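Local structure of 70 kDa protein (Xanthomonas sp., 4B2N) at residues N160-I174 and R182-D196. The protein cleaves rubber (polyisoprene latex) oxidatively and processively as a dioxygenase that carries two covalently bound c-type haems. Sequence-based numbering, arbitrary orientation. Where two conformers were deposited one is given.
Sequences NQTNGGSGQLPLGLI and RWTGLIGASCSACHD. With HEC (heme c), chain C.
Ile174 and Gly188 pair in a short antiparallel beta hairpin, strands 173-174 and 186-189, that runs straight into a haem-binding CXXCH motif, Cys191 to His195. They form a hydrogen-bonded pair, with Ile174 N to Gly188 O at 2.9 Å and the return bond from Gly188 N to Ile174 O. Leu173 and Ala189 are the neighbouring non-hydrogen-bonded pair, and their CB atoms lean apart.

Packing is tight at the buried, haem-side end. The type II turn from Pro170 to Leu173 brings Gly172 against Ala193, with the two CA atoms 3.6 Å apart. Just beyond the strands, Gly172 O takes the Ser190 N bond at 2.9 Å, with the donor well above the carbonyl plane. Ser190 OG sits between its own backbone N and carbonyl carbon (chi1 60°). There it accepts a weak capping bond from Ser192 N, and it shares a water with Gly172 N and Leu173 O. Leu171 CD1 rests on Ser192 CB and CD2 on Asp196 CB. Ser192 OG donates to Asp196 OD2, while Asp196 OD1 is held by Gly210 N. Cys191 and Cys194 are both bonded to the haem, and His195 binds the iron through NE2 at 2.0 Å.

The far end is partly exposed, and its loose side is the solvent-exposed Arg182 and Asn163. In one of two conformers, Arg182 lays its guanidinium over the Asn160 amide, offset toward the rim; the second conformer makes this stack doubtful. Asn160 grips the Trp183 backbone twice: OD1 accepts from N on an in-plane lone pair, and ND2 donates to O. Beside it the packing is close again: buried Gly164 CA lies over the Trp183 five-membered ring, 3.5 Å from its centroid, in a CH-pi contact.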
# COMPACT_ATOMS: atom_id res chain seq x y z
N ASN A 160 10.36 17.78 -24.22
CA ASN A 160 9.16 18.42 -24.75
C ASN A 160 9.16 18.62 -26.27
O ASN A 160 8.21 19.16 -26.84
CB ASN A 160 8.84 19.69 -23.96
CG ASN A 160 8.34 19.34 -22.59
OD1 ASN A 160 7.23 18.83 -22.47
ND2 ASN A 160 9.18 19.53 -21.55
N GLN A 161 10.20 18.12 -26.91
CA GLN A 161 10.21 18.04 -28.36
C GLN A 161 10.33 16.61 -28.82
O GLN A 161 10.43 16.38 -30.02
CB GLN A 161 11.38 18.88 -28.95
CG GLN A 161 11.23 20.37 -28.68
CD GLN A 161 12.36 21.14 -29.33
OE1 GLN A 161 12.39 21.29 -30.54
NE2 GLN A 161 13.33 21.61 -28.54
N THR A 162 10.33 15.64 -27.92
CA THR A 162 10.61 14.30 -28.35
C THR A 162 9.63 13.39 -27.63
O THR A 162 10.00 12.27 -27.31
CB THR A 162 12.04 13.85 -27.97
OG1 THR A 162 12.32 14.13 -26.56
CG2 THR A 162 13.10 14.56 -28.83
N ASN A 163 8.42 13.87 -27.36
CA ASN A 163 7.36 13.05 -26.63
C ASN A 163 7.84 12.32 -25.37
O ASN A 163 7.51 11.13 -25.14
CB ASN A 163 6.71 12.04 -27.54
CG ASN A 163 6.04 12.70 -28.69
OD1 ASN A 163 6.46 12.50 -29.81
ND2 ASN A 163 5.02 13.52 -28.43
N GLY A 164 8.67 13.03 -24.59
CA GLY A 164 9.17 12.49 -23.36
C GLY A 164 10.60 12.00 -23.43
O GLY A 164 11.24 11.81 -22.42
N GLY A 165 11.11 11.79 -24.63
CA GLY A 165 12.47 11.31 -24.80
C GLY A 165 12.46 9.92 -25.40
O GLY A 165 11.41 9.28 -25.46
N SER A 166 13.63 9.45 -25.87
CA SER A 166 13.73 8.09 -26.37
C SER A 166 14.23 7.05 -25.37
O SER A 166 14.21 5.86 -25.68
CB SER A 166 14.58 8.10 -27.63
OG SER A 166 15.89 8.41 -27.25
N GLY A 167 14.55 7.44 -24.11
CA GLY A 167 14.88 6.44 -23.09
C GLY A 167 13.57 5.86 -22.51
O GLY A 167 12.51 6.45 -22.68
N GLN A 168 13.65 4.66 -21.91
CA GLN A 168 12.54 4.00 -21.27
C GLN A 168 12.93 3.73 -19.82
O GLN A 168 14.03 3.18 -19.54
CB GLN A 168 12.22 2.65 -22.01
CG GLN A 168 11.25 1.69 -21.29
CD GLN A 168 9.80 2.09 -21.54
OE1 GLN A 168 9.51 3.17 -22.15
NE2 GLN A 168 8.86 1.31 -20.95
N LEU A 169 11.95 3.93 -18.93
CA LEU A 169 12.11 3.66 -17.54
C LEU A 169 11.34 2.42 -17.15
O LEU A 169 10.31 2.13 -17.76
CB LEU A 169 11.52 4.82 -16.66
CG LEU A 169 12.13 6.21 -16.92
CD1 LEU A 169 11.13 7.28 -16.45
CD2 LEU A 169 13.49 6.26 -16.21
N PRO A 170 11.82 1.68 -16.12
CA PRO A 170 11.00 0.56 -15.63
C PRO A 170 9.72 1.01 -14.98
O PRO A 170 9.61 2.18 -14.52
CB PRO A 170 11.84 -0.03 -14.48
CG PRO A 170 13.22 0.36 -14.76
CD PRO A 170 13.11 1.75 -15.41
N LEU A 171 8.74 0.10 -14.85
CA LEU A 171 7.54 0.36 -14.12
C LEU A 171 7.95 0.75 -12.74
O LEU A 171 8.76 0.06 -12.13
CB LEU A 171 6.75 -0.93 -14.00
CG LEU A 171 5.44 -0.86 -13.24
CD1 LEU A 171 4.42 0.13 -13.82
CD2 LEU A 171 4.94 -2.32 -13.13
N GLY A 172 7.42 1.83 -12.19
CA GLY A 172 7.92 2.16 -10.83
C GLY A 172 8.76 3.40 -10.75
O GLY A 172 8.92 3.99 -9.68
N LEU A 173 9.35 3.76 -11.87
CA LEU A 173 10.01 5.08 -11.95
C LEU A 173 9.21 5.84 -12.99
O LEU A 173 8.54 5.22 -13.87
CB LEU A 173 11.47 5.05 -12.45
CG LEU A 173 12.46 4.31 -11.52
CD1 LEU A 173 13.88 4.17 -12.09
CD2 LEU A 173 12.50 4.90 -10.09
N ILE A 174 9.33 7.18 -12.91
CA ILE A 174 8.60 8.00 -13.85
C ILE A 174 9.35 9.30 -14.09
O ILE A 174 9.96 9.86 -13.18
CB ILE A 174 7.11 8.24 -13.36
CG1 ILE A 174 6.24 8.78 -14.51
CG2 ILE A 174 7.08 9.17 -12.11
CD1 ILE A 174 4.74 8.98 -14.18
N ARG A 182 3.73 19.61 -18.89
CA ARG A 182 4.97 19.38 -19.62
C ARG A 182 5.79 18.23 -19.06
O ARG A 182 5.80 17.99 -17.86
CB ARG A 182 5.78 20.66 -19.69
CG ARG A 182 5.06 21.65 -20.59
CD ARG A 182 5.81 22.94 -20.63
NE ARG A 182 7.18 22.78 -21.13
CZ ARG A 182 7.49 22.76 -22.41
NH1 ARG A 182 6.53 22.78 -23.31
NH2 ARG A 182 8.77 22.70 -22.80
N TRP A 183 6.50 17.56 -19.95
CA TRP A 183 7.46 16.54 -19.52
C TRP A 183 8.49 17.19 -18.63
O TRP A 183 9.07 18.22 -18.98
CB TRP A 183 8.18 15.89 -20.72
CG TRP A 183 7.25 15.05 -21.56
CD1 TRP A 183 6.71 15.40 -22.78
CD2 TRP A 183 6.72 13.72 -21.28
NE1 TRP A 183 5.91 14.43 -23.28
CE2 TRP A 183 5.90 13.37 -22.45
CE3 TRP A 183 6.86 12.80 -20.23
CZ2 TRP A 183 5.25 12.17 -22.55
CZ3 TRP A 183 6.16 11.58 -20.32
CH2 TRP A 183 5.36 11.27 -21.48
N THR A 184 8.79 16.55 -17.51
CA THR A 184 9.53 17.27 -16.43
C THR A 184 11.04 17.23 -16.59
O THR A 184 11.75 18.06 -16.01
CB THR A 184 9.17 16.62 -15.14
OG1 THR A 184 9.71 15.27 -15.09
CG2 THR A 184 7.67 16.55 -15.11
N GLY A 185 11.55 16.21 -17.28
CA GLY A 185 13.04 16.07 -17.29
C GLY A 185 13.64 15.61 -15.97
O GLY A 185 14.86 15.62 -15.80
N LEU A 186 12.79 15.12 -15.03
CA LEU A 186 13.23 14.70 -13.70
C LEU A 186 12.64 13.33 -13.47
O LEU A 186 11.49 13.10 -13.82
CB LEU A 186 12.61 15.59 -12.58
CG LEU A 186 12.90 17.07 -12.81
CD1 LEU A 186 12.20 17.96 -11.76
CD2 LEU A 186 14.42 17.29 -12.76
N ILE A 187 13.40 12.49 -12.78
CA ILE A 187 12.97 11.10 -12.47
C ILE A 187 12.63 10.90 -10.99
O ILE A 187 13.39 11.34 -10.17
CB ILE A 187 14.14 10.13 -12.82
CG1 ILE A 187 14.74 10.45 -14.18
CG2 ILE A 187 13.72 8.68 -12.78
CD1 ILE A 187 13.75 10.43 -15.38
N GLY A 188 11.51 10.24 -10.64
CA GLY A 188 11.27 9.85 -9.25
C GLY A 188 10.60 8.54 -9.31
O GLY A 188 10.49 7.96 -10.39
N ALA A 189 10.24 8.05 -8.15
CA ALA A 189 9.40 6.86 -8.11
C ALA A 189 7.97 7.22 -8.59
O ALA A 189 7.54 8.40 -8.60
CB ALA A 189 9.35 6.33 -6.67
N SER A 190 7.21 6.19 -8.98
CA SER A 190 5.77 6.36 -9.13
C SER A 190 5.06 5.48 -8.13
O SER A 190 5.71 4.68 -7.45
CB SER A 190 5.25 5.94 -10.51
OG SER A 190 5.54 4.57 -10.71
N CYS A 191 3.74 5.67 -8.05
CA CYS A 191 2.90 4.80 -7.17
C CYS A 191 3.20 3.36 -7.46
O CYS A 191 3.17 2.50 -6.55
CB CYS A 191 1.42 5.06 -7.44
SG CYS A 191 0.89 6.78 -7.47
N SER A 192 3.42 3.05 -8.75
CA SER A 192 3.67 1.65 -9.13
C SER A 192 4.94 1.00 -8.53
O SER A 192 5.05 -0.22 -8.58
CB SER A 192 3.69 1.53 -10.64
OG SER A 192 2.43 1.88 -11.13
N ALA A 193 5.90 1.78 -8.03
CA ALA A 193 7.14 1.22 -7.40
C ALA A 193 6.70 0.23 -6.30
O ALA A 193 7.27 -0.86 -6.18
CB ALA A 193 8.06 2.34 -6.81
N CYS A 194 5.65 0.57 -5.58
CA CYS A 194 5.17 -0.25 -4.44
C CYS A 194 3.91 -0.99 -4.77
O CYS A 194 3.63 -2.04 -4.20
CB CYS A 194 4.94 0.63 -3.19
SG CYS A 194 6.44 1.58 -2.84
N HIS A 195 3.09 -0.39 -5.63
CA HIS A 195 1.72 -0.90 -5.82
C HIS A 195 1.55 -1.88 -6.95
O HIS A 195 0.55 -2.57 -7.00
CB HIS A 195 0.74 0.27 -5.96
CG HIS A 195 0.37 0.82 -4.63
ND1 HIS A 195 -0.57 0.22 -3.81
CD2 HIS A 195 0.76 2.01 -4.01
CE1 HIS A 195 -0.71 0.99 -2.67
NE2 HIS A 195 0.15 2.06 -2.79
N ASP A 196 2.57 -2.07 -7.77
CA ASP A 196 2.45 -2.88 -8.98
C ASP A 196 3.65 -3.84 -9.10
O ASP A 196 4.78 -3.55 -8.62
CB ASP A 196 2.39 -2.00 -10.28
CG ASP A 196 1.01 -1.30 -10.39
OD1 ASP A 196 -0.01 -1.99 -10.54
OD2 ASP A 196 0.97 -0.07 -10.26
FE HEC C . 0.34 3.62 -1.57
CHA HEC C . -1.68 2.26 0.93
CHB HEC C . -2.52 4.75 -3.27
CHC HEC C . 2.27 5.61 -3.74
CHD HEC C . 3.06 2.06 -0.33
NA HEC C . -1.58 3.58 -1.26
C1A HEC C . -2.27 2.83 -0.26
C2A HEC C . -3.71 2.74 -0.50
C3A HEC C . -3.99 3.46 -1.70
C4A HEC C . -2.68 3.93 -2.15
CMA HEC C . -5.34 3.60 -2.38
CAA HEC C . -4.79 2.02 0.35
CBA HEC C . -4.70 0.54 -0.02
CGA HEC C . -5.58 -0.33 0.87
O1A HEC C . -5.61 -0.19 2.14
O2A HEC C . -6.18 -1.21 0.25
NB HEC C . -0.07 4.96 -3.06
C1B HEC C . -1.22 5.22 -3.68
C2B HEC C . -1.16 6.18 -4.78
C3B HEC C . 0.23 6.44 -4.90
C4B HEC C . 0.82 5.60 -3.86
CMB HEC C . -2.36 6.65 -5.49
CAB HEC C . 0.95 7.40 -5.81
CBB HEC C . 0.62 8.77 -5.62
NC HEC C . 2.25 3.85 -2.04
C1C HEC C . 2.97 4.68 -2.89
C2C HEC C . 4.43 4.41 -2.89
C3C HEC C . 4.62 3.38 -1.84
C4C HEC C . 3.28 3.08 -1.35
CMC HEC C . 5.43 5.17 -3.75
CAC HEC C . 5.89 2.75 -1.36
CBC HEC C . 7.00 3.58 -1.19
ND HEC C . 0.62 2.40 0.04
C1D HEC C . 1.79 1.87 0.38
C2D HEC C . 1.74 1.03 1.53
C3D HEC C . 0.36 1.10 1.90
C4D HEC C . -0.25 2.00 0.92
CMD HEC C . 2.79 0.24 2.22
CAD HEC C . -0.21 0.48 3.13
CBD HEC C . 0.25 1.56 4.19
CGD HEC C . -0.11 1.09 5.57
O1D HEC C . 0.76 0.61 6.34
O2D HEC C . -1.36 1.11 5.86
O HOH W 1 5.81 3.70 -13.31